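Local coordinates for ABC transporter, substrate binding protein (Polyamine) (Agrobacterium tumefaciens, PDB 4EUO) that binds gamma-aminobutyric acid (GABA) in the periplasm as a class D periplasmic binding protein, probably delivering it to an ABC transporter, at residues 156-161 with 295-300; 251-256 with 267-272; 110-115 with 194-199. One frame throughout, in Å; residues are numbered along the deposited sequence.

Contact 1: 156-161 with 295-300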
loop_
_atom_site.group_PDB
_atom_site.type_symbol
_atom_site.label_atom_id
_atom_site.label_comp_id
_atom_site.label_asym_id
_atom_site.label_seq_id
_atom_site.Cartn_x
_atom_site.Cartn_y
_atom_site.Cartn_z
ATOM N N LYS A 156 11.464 13.660 12.741
ATOM C CA LYS A 156 10.927 13.782 14.099
ATOM C C LYS A 156 9.466 13.307 14.213
ATOM O O LYS A 156 8.798 13.624 15.190
ATOM C CB LYS A 156 11.030 15.240 14.593
ATOM C CG LYS A 156 12.462 15.800 14.578
ATOM C CD LYS A 156 13.093 15.854 15.967
ATOM C CE LYS A 156 12.829 17.160 16.684
ATOM N NZ LYS A 156 13.381 17.150 18.064
ATOM N N LEU A 157 8.990 12.504 13.265
ATOM C CA LEU A 157 7.603 12.057 13.308
ATOM C C LEU A 157 7.302 11.090 14.429
ATOM O O LEU A 157 6.209 11.132 14.972
ATOM C CB LEU A 157 7.222 11.372 11.989
ATOM C CG LEU A 157 6.993 12.338 10.837
ATOM C CD1 LEU A 157 6.964 11.571 9.530
ATOM C CD2 LEU A 157 5.667 13.126 11.009
ATOM N N TYR A 158 8.251 10.195 14.745
ATOM C CA TYR A 158 8.010 9.135 15.710
ATOM C C TYR A 158 8.686 9.365 17.055
ATOM O O TYR A 158 9.838 9.806 17.077
ATOM C CB TYR A 158 8.416 7.774 15.147
ATOM C CG TYR A 158 7.705 7.451 13.856
ATOM C CD1 TYR A 158 6.406 6.971 13.864
ATOM C CD2 TYR A 158 8.306 7.697 12.624
ATOM C CE1 TYR A 158 5.710 6.740 12.682
ATOM C CE2 TYR A 158 7.604 7.514 11.429
ATOM C CZ TYR A 158 6.308 7.025 11.470
ATOM O OH TYR A 158 5.644 6.775 10.295
ATOM N N PRO A 159 8.011 9.079 18.179
ATOM C CA PRO A 159 6.641 8.551 18.288
ATOM C C PRO A 159 5.601 9.561 17.851
ATOM O O PRO A 159 5.777 10.757 18.023
ATOM C CB PRO A 159 6.511 8.191 19.774
ATOM C CG PRO A 159 7.437 9.159 20.465
ATOM C CD PRO A 159 8.606 9.329 19.514
ATOM N N LEU A 160 4.514 9.081 17.285
ATOM C CA LEU A 160 3.510 9.976 16.749
ATOM C C LEU A 160 2.830 10.822 17.802
ATOM O O LEU A 160 2.443 10.298 18.839
ATOM C CB LEU A 160 2.437 9.172 16.020
ATOM C CG LEU A 160 2.900 8.404 14.787
ATOM C CD1 LEU A 160 1.792 7.459 14.350
ATOM C CD2 LEU A 160 3.371 9.335 13.651
ATOM N N ASP A 161 2.626 12.116 17.507
ATOM C CA ASP A 161 1.835 12.979 18.368
ATOM C C ASP A 161 0.399 12.934 17.808
ATOM O O ASP A 161 0.016 13.718 16.921
ATOM C CB ASP A 161 2.409 14.384 18.389
ATOM C CG ASP A 161 1.745 15.303 19.383
ATOM O OD1 ASP A 161 0.595 15.010 19.780
ATOM O OD2 ASP A 161 2.310 16.395 19.636
ATOM N N ASN A 295 7.098 -0.696 11.498
ATOM C CA ASN A 295 7.352 -1.453 12.720
ATOM C C ASN A 295 6.785 -0.703 13.930
ATOM O O ASN A 295 6.181 -1.309 14.817
ATOM C CB ASN A 295 8.832 -1.708 12.858
ATOM C CG ASN A 295 9.310 -2.721 11.851
ATOM O OD1 ASN A 295 10.353 -2.548 11.211
ATOM N ND2 ASN A 295 8.532 -3.785 11.662
ATOM N N TYR A 296 6.902 0.614 13.928
ATOM C CA TYR A 296 6.309 1.422 14.980
ATOM C C TYR A 296 4.799 1.215 14.989
ATOM O O TYR A 296 4.194 0.969 16.039
ATOM C CB TYR A 296 6.609 2.916 14.754
ATOM C CG TYR A 296 5.934 3.791 15.772
ATOM C CD1 TYR A 296 6.540 4.066 16.993
ATOM C CD2 TYR A 296 4.685 4.365 15.513
ATOM C CE1 TYR A 296 5.910 4.852 17.943
ATOM C CE2 TYR A 296 4.045 5.145 16.455
ATOM C CZ TYR A 296 4.664 5.394 17.666
ATOM O OH TYR A 296 4.011 6.142 18.590
ATOM N N TRP A 297 4.173 1.278 13.806
ATOM C CA TRP A 297 2.749 1.044 13.709
ATOM C C TRP A 297 2.394 -0.384 14.145
ATOM O O TRP A 297 1.411 -0.561 14.884
ATOM C CB TRP A 297 2.261 1.312 12.277
ATOM C CG TRP A 297 1.896 2.745 12.044
ATOM C CD1 TRP A 297 2.741 3.789 11.782
ATOM C CD2 TRP A 297 0.574 3.274 12.021
ATOM N NE1 TRP A 297 2.013 4.943 11.573
ATOM C CE2 TRP A 297 0.675 4.651 11.702
ATOM C CE3 TRP A 297 -0.694 2.700 12.137
ATOM C CZ2 TRP A 297 -0.450 5.460 11.536
ATOM C CZ3 TRP A 297 -1.809 3.494 11.957
ATOM C CH2 TRP A 297 -1.684 4.857 11.667
ATOM N N ALA A 298 3.180 -1.392 13.752
ATOM C CA ALA A 298 2.869 -2.775 14.140
ATOM C C ALA A 298 2.857 -2.894 15.675
ATOM O O ALA A 298 1.972 -3.544 16.222
ATOM C CB ALA A 298 3.925 -3.702 13.585
ATOM N N GLN A 299 3.783 -2.201 16.354
ATOM C CA GLN A 299 3.899 -2.292 17.836
ATOM C C GLN A 299 2.742 -1.602 18.537
ATOM O O GLN A 299 2.485 -1.907 19.715
ATOM C CB GLN A 299 5.221 -1.664 18.309
ATOM C CG GLN A 299 6.467 -2.444 17.895
ATOM C CD GLN A 299 7.791 -1.790 18.321
ATOM O OE1 GLN A 299 8.749 -1.691 17.551
ATOM N NE2 GLN A 299 7.902 -1.339 19.551
ATOM N N HIS A 300 2.055 -0.663 17.870
ATOM C CA HIS A 300 0.989 0.130 18.483
ATOM C C HIS A 300 -0.285 0.024 17.650
ATOM O O HIS A 300 -1.172 0.882 17.749
ATOM C CB HIS A 300 1.433 1.614 18.517
ATOM C CG HIS A 300 2.763 1.863 19.190
ATOM N ND1 HIS A 300 2.870 2.211 20.536
ATOM C CD2 HIS A 300 4.002 1.816 18.665
ATOM C CE1 HIS A 300 4.174 2.337 20.771
ATOM N NE2 HIS A 300 4.898 2.111 19.674
#

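Contact 2: 251-256 with 267-272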
loop_
_atom_site.group_PDB
_atom_site.type_symbol
_atom_site.label_atom_id
_atom_site.label_comp_id
_atom_site.label_asym_id
_atom_site.label_seq_id
_atom_site.Cartn_x
_atom_site.Cartn_y
_atom_site.Cartn_z
ATOM N N GLN A 251 12.540 -11.420 -11.840
ATOM C CA GLN A 251 11.772 -11.064 -13.027
ATOM C C GLN A 251 10.313 -10.755 -12.692
ATOM O O GLN A 251 9.772 -9.789 -13.218
ATOM C CB GLN A 251 11.870 -12.152 -14.128
ATOM C CG GLN A 251 11.374 -11.682 -15.496
ATOM C CD GLN A 251 12.179 -10.563 -16.108
ATOM O OE1 GLN A 251 13.379 -10.699 -16.397
ATOM N NE2 GLN A 251 11.525 -9.447 -16.364
ATOM N N ALA A 252 9.691 -11.581 -11.833
ATOM C CA ALA A 252 8.308 -11.390 -11.391
ATOM C C ALA A 252 8.153 -10.014 -10.719
ATOM O O ALA A 252 7.173 -9.321 -11.000
ATOM C CB ALA A 252 7.915 -12.498 -10.434
ATOM N N GLN A 253 9.141 -9.600 -9.910
ATOM C CA GLN A 253 9.067 -8.294 -9.250
ATOM C C GLN A 253 9.268 -7.150 -10.258
ATOM O O GLN A 253 8.598 -6.100 -10.198
ATOM C CB GLN A 253 10.088 -8.216 -8.135
ATOM C CG GLN A 253 9.621 -8.914 -6.869
ATOM C CD GLN A 253 8.611 -8.051 -6.137
ATOM O OE1 GLN A 253 8.859 -6.862 -5.940
ATOM N NE2 GLN A 253 7.464 -8.624 -5.722
ATOM N N ALA A 254 10.220 -7.329 -11.204
ATOM C CA ALA A 254 10.419 -6.304 -12.220
ATOM C C ALA A 254 9.136 -6.166 -13.048
ATOM O O ALA A 254 8.746 -5.060 -13.374
ATOM C CB ALA A 254 11.591 -6.705 -13.133
ATOM N N ASP A 255 8.480 -7.281 -13.393
ATOM C CA ASP A 255 7.251 -7.198 -14.187
ATOM C C ASP A 255 6.112 -6.547 -13.425
ATOM O O ASP A 255 5.397 -5.737 -14.003
ATOM C CB ASP A 255 6.846 -8.590 -14.712
ATOM C CG ASP A 255 7.848 -9.184 -15.715
ATOM O OD1 ASP A 255 8.754 -8.444 -16.166
ATOM O OD2 ASP A 255 7.783 -10.389 -15.945
ATOM N N MET A 256 6.001 -6.807 -12.120
ATOM C CA MET A 256 4.977 -6.161 -11.288
ATOM C C MET A 256 5.262 -4.648 -11.285
ATOM O O MET A 256 4.358 -3.829 -11.450
ATOM C CB MET A 256 5.058 -6.758 -9.881
ATOM C CG MET A 256 4.149 -6.083 -8.836
ATOM S SD MET A 256 4.846 -4.540 -8.162
ATOM C CE MET A 256 6.410 -5.124 -7.494
ATOM N N ILE A 267 16.159 -7.208 -4.824
ATOM C CA ILE A 267 17.318 -6.359 -5.120
ATOM C C ILE A 267 17.937 -6.568 -6.484
ATOM O O ILE A 267 18.720 -5.710 -6.918
ATOM C CB ILE A 267 18.330 -6.452 -3.973
ATOM C CG1 ILE A 267 19.096 -7.813 -4.019
ATOM C CG2 ILE A 267 17.601 -6.218 -2.637
ATOM C CD1 ILE A 267 19.784 -8.182 -2.756
ATOM N N GLU A 268 17.538 -7.615 -7.192
ATOM C CA GLU A 268 18.056 -7.854 -8.537
ATOM C C GLU A 268 17.043 -7.527 -9.622
ATOM O O GLU A 268 17.263 -7.856 -10.789
ATOM C CB GLU A 268 18.598 -9.282 -8.656
ATOM C CG GLU A 268 19.702 -9.519 -7.638
ATOM C CD GLU A 268 20.607 -10.714 -7.821
ATOM O OE1 GLU A 268 20.264 -11.622 -8.612
ATOM O OE2 GLU A 268 21.647 -10.759 -7.125
ATOM N N SER A 269 15.919 -6.847 -9.259
ATOM C CA SER A 269 14.877 -6.495 -10.222
ATOM C C SER A 269 15.154 -5.231 -11.038
ATOM O O SER A 269 14.825 -5.210 -12.215
ATOM C CB SER A 269 13.538 -6.316 -9.521
ATOM O OG SER A 269 13.125 -7.556 -8.989
ATOM N N ALA A 270 15.677 -4.152 -10.402
ATOM C CA ALA A 270 15.874 -2.851 -11.066
ATOM C C ALA A 270 16.624 -2.950 -12.390
ATOM O O ALA A 270 16.202 -2.368 -13.394
ATOM C CB ALA A 270 16.578 -1.866 -10.141
ATOM N N LYS A 271 17.665 -3.759 -12.400
ATOM C CA LYS A 271 18.499 -3.969 -13.578
ATOM C C LYS A 271 17.765 -4.593 -14.782
ATOM O O LYS A 271 18.246 -4.492 -15.911
ATOM C CB LYS A 271 19.737 -4.772 -13.199
ATOM C CG LYS A 271 19.477 -6.212 -12.849
ATOM C CD LYS A 271 20.787 -6.864 -12.516
ATOM C CE LYS A 271 20.662 -8.291 -12.108
ATOM N NZ LYS A 271 21.886 -8.724 -11.385
ATOM N N LEU A 272 16.604 -5.226 -14.548
ATOM C CA LEU A 272 15.826 -5.866 -15.603
ATOM C C LEU A 272 14.831 -4.915 -16.216
ATOM O O LEU A 272 14.206 -5.222 -17.236
ATOM C CB LEU A 272 15.079 -7.096 -15.045
ATOM C CG LEU A 272 15.888 -8.148 -14.308
ATOM C CD1 LEU A 272 14.955 -9.201 -13.668
ATOM C CD2 LEU A 272 16.899 -8.862 -15.237
HETATM O O HOH W 1 11.975 -6.764 -17.517
#

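Contact 3: 110-115 with 194-199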
loop_
_atom_site.group_PDB
_atom_site.type_symbol
_atom_site.label_atom_id
_atom_site.label_comp_id
_atom_site.label_asym_id
_atom_site.label_seq_id
_atom_site.Cartn_x
_atom_site.Cartn_y
_atom_site.Cartn_z
ATOM N N ASP A 110 -6.839 19.622 -14.409
ATOM C CA ASP A 110 -7.723 20.457 -15.217
ATOM C C ASP A 110 -9.033 20.818 -14.554
ATOM O O ASP A 110 -9.762 21.645 -15.103
ATOM C CB ASP A 110 -7.928 19.824 -16.604
ATOM C CG ASP A 110 -6.685 19.801 -17.483
ATOM O OD1 ASP A 110 -5.723 20.568 -17.189
ATOM O OD2 ASP A 110 -6.667 19.023 -18.454
ATOM N N SER A 111 -9.334 20.239 -13.367
ATOM C CA SER A 111 -10.581 20.504 -12.654
ATOM C C SER A 111 -10.438 21.510 -11.521
ATOM O O SER A 111 -11.429 21.857 -10.872
ATOM C CB SER A 111 -11.148 19.201 -12.102
ATOM O OG SER A 111 -10.290 18.712 -11.087
ATOM N N VAL A 112 -9.194 21.933 -11.232
ATOM C CA VAL A 112 -8.949 22.843 -10.130
ATOM C C VAL A 112 -8.139 24.049 -10.592
ATOM O O VAL A 112 -7.392 23.952 -11.572
ATOM C CB VAL A 112 -8.250 22.133 -8.932
ATOM C CG1 VAL A 112 -9.160 21.082 -8.305
ATOM C CG2 VAL A 112 -6.907 21.526 -9.328
ATOM N N SER A 113 -8.194 25.128 -9.813
ATOM C CA SER A 113 -7.406 26.314 -10.115
ATOM C C SER A 113 -5.916 25.987 -9.959
ATOM O O SER A 113 -5.102 26.370 -10.796
ATOM C CB SER A 113 -7.788 27.447 -9.173
ATOM O OG SER A 113 -6.932 28.537 -9.460
ATOM N N ALA A 114 -5.563 25.223 -8.906
ATOM C CA ALA A 114 -4.159 24.884 -8.670
ATOM C C ALA A 114 -4.066 23.552 -7.934
ATOM O O ALA A 114 -4.838 23.327 -6.987
ATOM C CB ALA A 114 -3.503 25.972 -7.819
ATOM N N CYS A 115 -3.091 22.725 -8.326
ATOM C CA CYS A 115 -2.864 21.476 -7.578
ATOM C C CYS A 115 -2.033 21.760 -6.345
ATOM O O CYS A 115 -0.969 22.374 -6.457
ATOM C CB CYS A 115 -2.131 20.463 -8.431
ATOM S SG CYS A 115 -3.132 19.778 -9.753
ATOM N N ALA A 194 -13.419 14.677 -5.442
ATOM C CA ALA A 194 -12.352 15.125 -4.529
ATOM C C ALA A 194 -11.143 15.160 -5.409
ATOM O O ALA A 194 -10.469 14.153 -5.620
ATOM C CB ALA A 194 -12.170 14.179 -3.364
ATOM N N PRO A 195 -10.913 16.314 -6.057
ATOM C CA PRO A 195 -9.926 16.368 -7.135
ATOM C C PRO A 195 -8.465 16.272 -6.750
ATOM O O PRO A 195 -7.598 16.178 -7.616
ATOM C CB PRO A 195 -10.238 17.691 -7.835
ATOM C CG PRO A 195 -10.773 18.541 -6.726
ATOM C CD PRO A 195 -11.634 17.592 -5.915
ATOM N N PHE A 196 -8.184 16.261 -5.453
ATOM C CA PHE A 196 -6.822 16.046 -4.993
ATOM C C PHE A 196 -6.858 15.349 -3.652
ATOM O O PHE A 196 -7.871 15.377 -2.956
ATOM C CB PHE A 196 -5.954 17.332 -4.997
ATOM C CG PHE A 196 -6.651 18.578 -4.501
ATOM C CD1 PHE A 196 -7.021 18.708 -3.170
ATOM C CD2 PHE A 196 -6.940 19.625 -5.370
ATOM C CE1 PHE A 196 -7.676 19.861 -2.710
ATOM C CE2 PHE A 196 -7.566 20.794 -4.898
ATOM C CZ PHE A 196 -7.927 20.900 -3.579
ATOM N N GLY A 197 -5.768 14.684 -3.322
ATOM C CA GLY A 197 -5.693 13.978 -2.066
ATOM C C GLY A 197 -4.446 13.153 -1.975
ATOM O O GLY A 197 -3.613 13.157 -2.890
ATOM N N SER A 198 -4.349 12.448 -0.856
ATOM C CA SER A 198 -3.216 11.553 -0.581
ATOM C C SER A 198 -3.593 10.151 -1.035
ATOM O O SER A 198 -4.517 9.558 -0.473
ATOM C CB SER A 198 -2.895 11.551 0.893
ATOM O OG SER A 198 -1.850 10.606 1.081
ATOM N N VAL A 199 -2.926 9.645 -2.056
ATOM C CA VAL A 199 -3.309 8.402 -2.705
ATOM C C VAL A 199 -2.111 7.507 -2.939
ATOM O O VAL A 199 -0.958 7.963 -2.940
ATOM C CB VAL A 199 -4.000 8.703 -4.081
ATOM C CG1 VAL A 199 -5.297 9.497 -3.866
ATOM C CG2 VAL A 199 -3.067 9.499 -4.990
#

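Contact 1: 156-161 with 295-300
Pro159 and Tyr296 bring the two backbones together, their CA atoms 7.9 Å apart, where the loop 156-161, with a cis peptide before Pro159, meets the C-terminal turn of helix 294-299. Tyr296 carries most of the contact. Its CG lies anti to the backbone N (chi1 176°), which sends the phenol out from the helix into the loop. Over one face of that ring sits Tyr158 CD1, 3.5 Å from Tyr296 CD2 and displaced toward the rim; the two rings are oblique, with their planes at 54°. The phenol end reaches the backbone: Leu160 N donates to Tyr296 OH over 3.3 Å in a bent bond of 142°, and Pro159 CB lies 3.4 Å from the same oxygen. Leu160 turns its isobutyl group back toward the helix, CG lying 3.8 Å from Tyr296 CE2, while the CD1 methyl reaches the indole of Trp297, 3.8 Å from NE1.

Trp297 NE1 lies at the edge of the Tyr158 ring, near its plane, and it and Tyr158 OH both hydrogen-bond Glu144 OE2 on helix 142-149; Tyr158 OH also bonds Asp293 N, just ahead of the helix. Asp161 OD1 caps helix 162-170 through Arg164 N, where the loop ends.

Chemically, this is an aromatic and aliphatic surface contact with one modest direct hydrogen bond. The shared carboxylate of Glu144 ties both sides together, and its charge would probably polarise the Tyr158 hydroxyl and the indole N-H that bond it.

Contact 2: 251-256 with 267-272
Ala254 CB, on helix 250-260, and Leu272 CB, on the returning segment 267-272, form the apolar pair of this contact at 4.0 Å. Helix and loop are closest nearby, with the CA atoms of Ala254 and Ser269 4.9 Å apart, an approach that the small side chains permit.

Van der Waals packing of carbon on oxygen extends the interface. Ala254 CB lies 3.7 Å from Ser269 O, and Leu272 CD1 reaches across to sit 3.5 Å from Gln251 OE1, also packing on Gln251 CA. Ser269 OG lies against Gln253 CB at 3.2 Å, but its stronger hydrogen bond is with Ala250 O.

The polar contacts start from side-chain ends. Gln251 starts away from the loop but bends at chi2 (64°), bringing its amide back across Leu272. Gln251 NE2 then serves two acceptors. One is Asp255 OD1, one helical turn on, at 3.0 Å; it lies almost in the amide plane and is met on its syn side, 32° out of the carboxylate plane. The other is a water that in turn donates to Leu272 O over 2.7 Å. The amide of Gln253 leads away to Val265 N, Ser98 O and Ala247 O.

No direct hydrogen bond joins the two segments. This is a helix packed against the chain that follows it, bridged by one water at the solvent side, while the buried Gln253 amide has its oxygen and nitrogen both satisfied by backbone groups.

Contact 3: 110-115 with 194-199
Val112, Phe196 and Pro195 make up most of this contact, in which the loop following strand 96-107 folds over the start of strand 196-200. Both strands belong to the mixed sheet of a periplasmic binding protein fold, where they pair antiparallel, and the contact lies at the end of this pair.

Val112 supplies the touching group from the loop. Its CG1 methyl, set beside the backbone N and anti to the carbonyl carbon (chi1 -66°), points into the angle between Pro195 and Phe196. On the proline side the two side chains meet at a slant, and Val112 CG1 comes to 3.6 Å from Pro195 CB. On the phenylalanine side Val112 CG1 lies 3.8 Å from Phe196 CE2, approaching the ring obliquely. Phe196 gets there with its CG between the backbone N and the carbonyl carbon (chi1 42°). Its ring is also packed by Pro116, Arg132 and Leu122, while its backbone pairs with Thr133 of the neighbouring strand 132-135.

Pro195 has a second neighbour in Ser111, whose OG, in the conformer modelled here, lies 3.4 Å from Pro195 CB. In that conformer the hydroxyl bonds Asn108 O in the preceding turn. The backbone of Asn108 is hydrogen-bonded to that of Pro195, so the serine and the proline meet beside a link between the two chains. Further along, the loop is closed back on strand 96-107 by the disulfide from Cys115 to Cys107, whose side chain also packs on Val112. No hydrogen bond passes directly between the two segments; the tightest carbon pair is Val112 CG1 to Pro195 CG, at 3.4 Å, nearer than usual van der Waals contact.

Overall arrangement
The three contacts lie far apart on one two-lobed chain, their centres 29 to 32 Å from each other and none touching another. Along the sequence, contacts 1 and 3 interlock: 110-115, then 156-161, then 194-199, then 295-300. Contact 2 (251-256 with 267-272) follows contact 3 and falls wholly between the segments of contact 1. Contact 3 packs the loop after strand 96-107 on the start of strand 196-200, strands that pair in the mixed sheet; contact 2 is local to helix 250-260 and the chain after it, and contact 1 brings helix 294-299 to the loop before helix 162-170. The side chains of Trp297 and Gln253 lie about 12 and 13 Å from GABA, so neither contact lines the pocket.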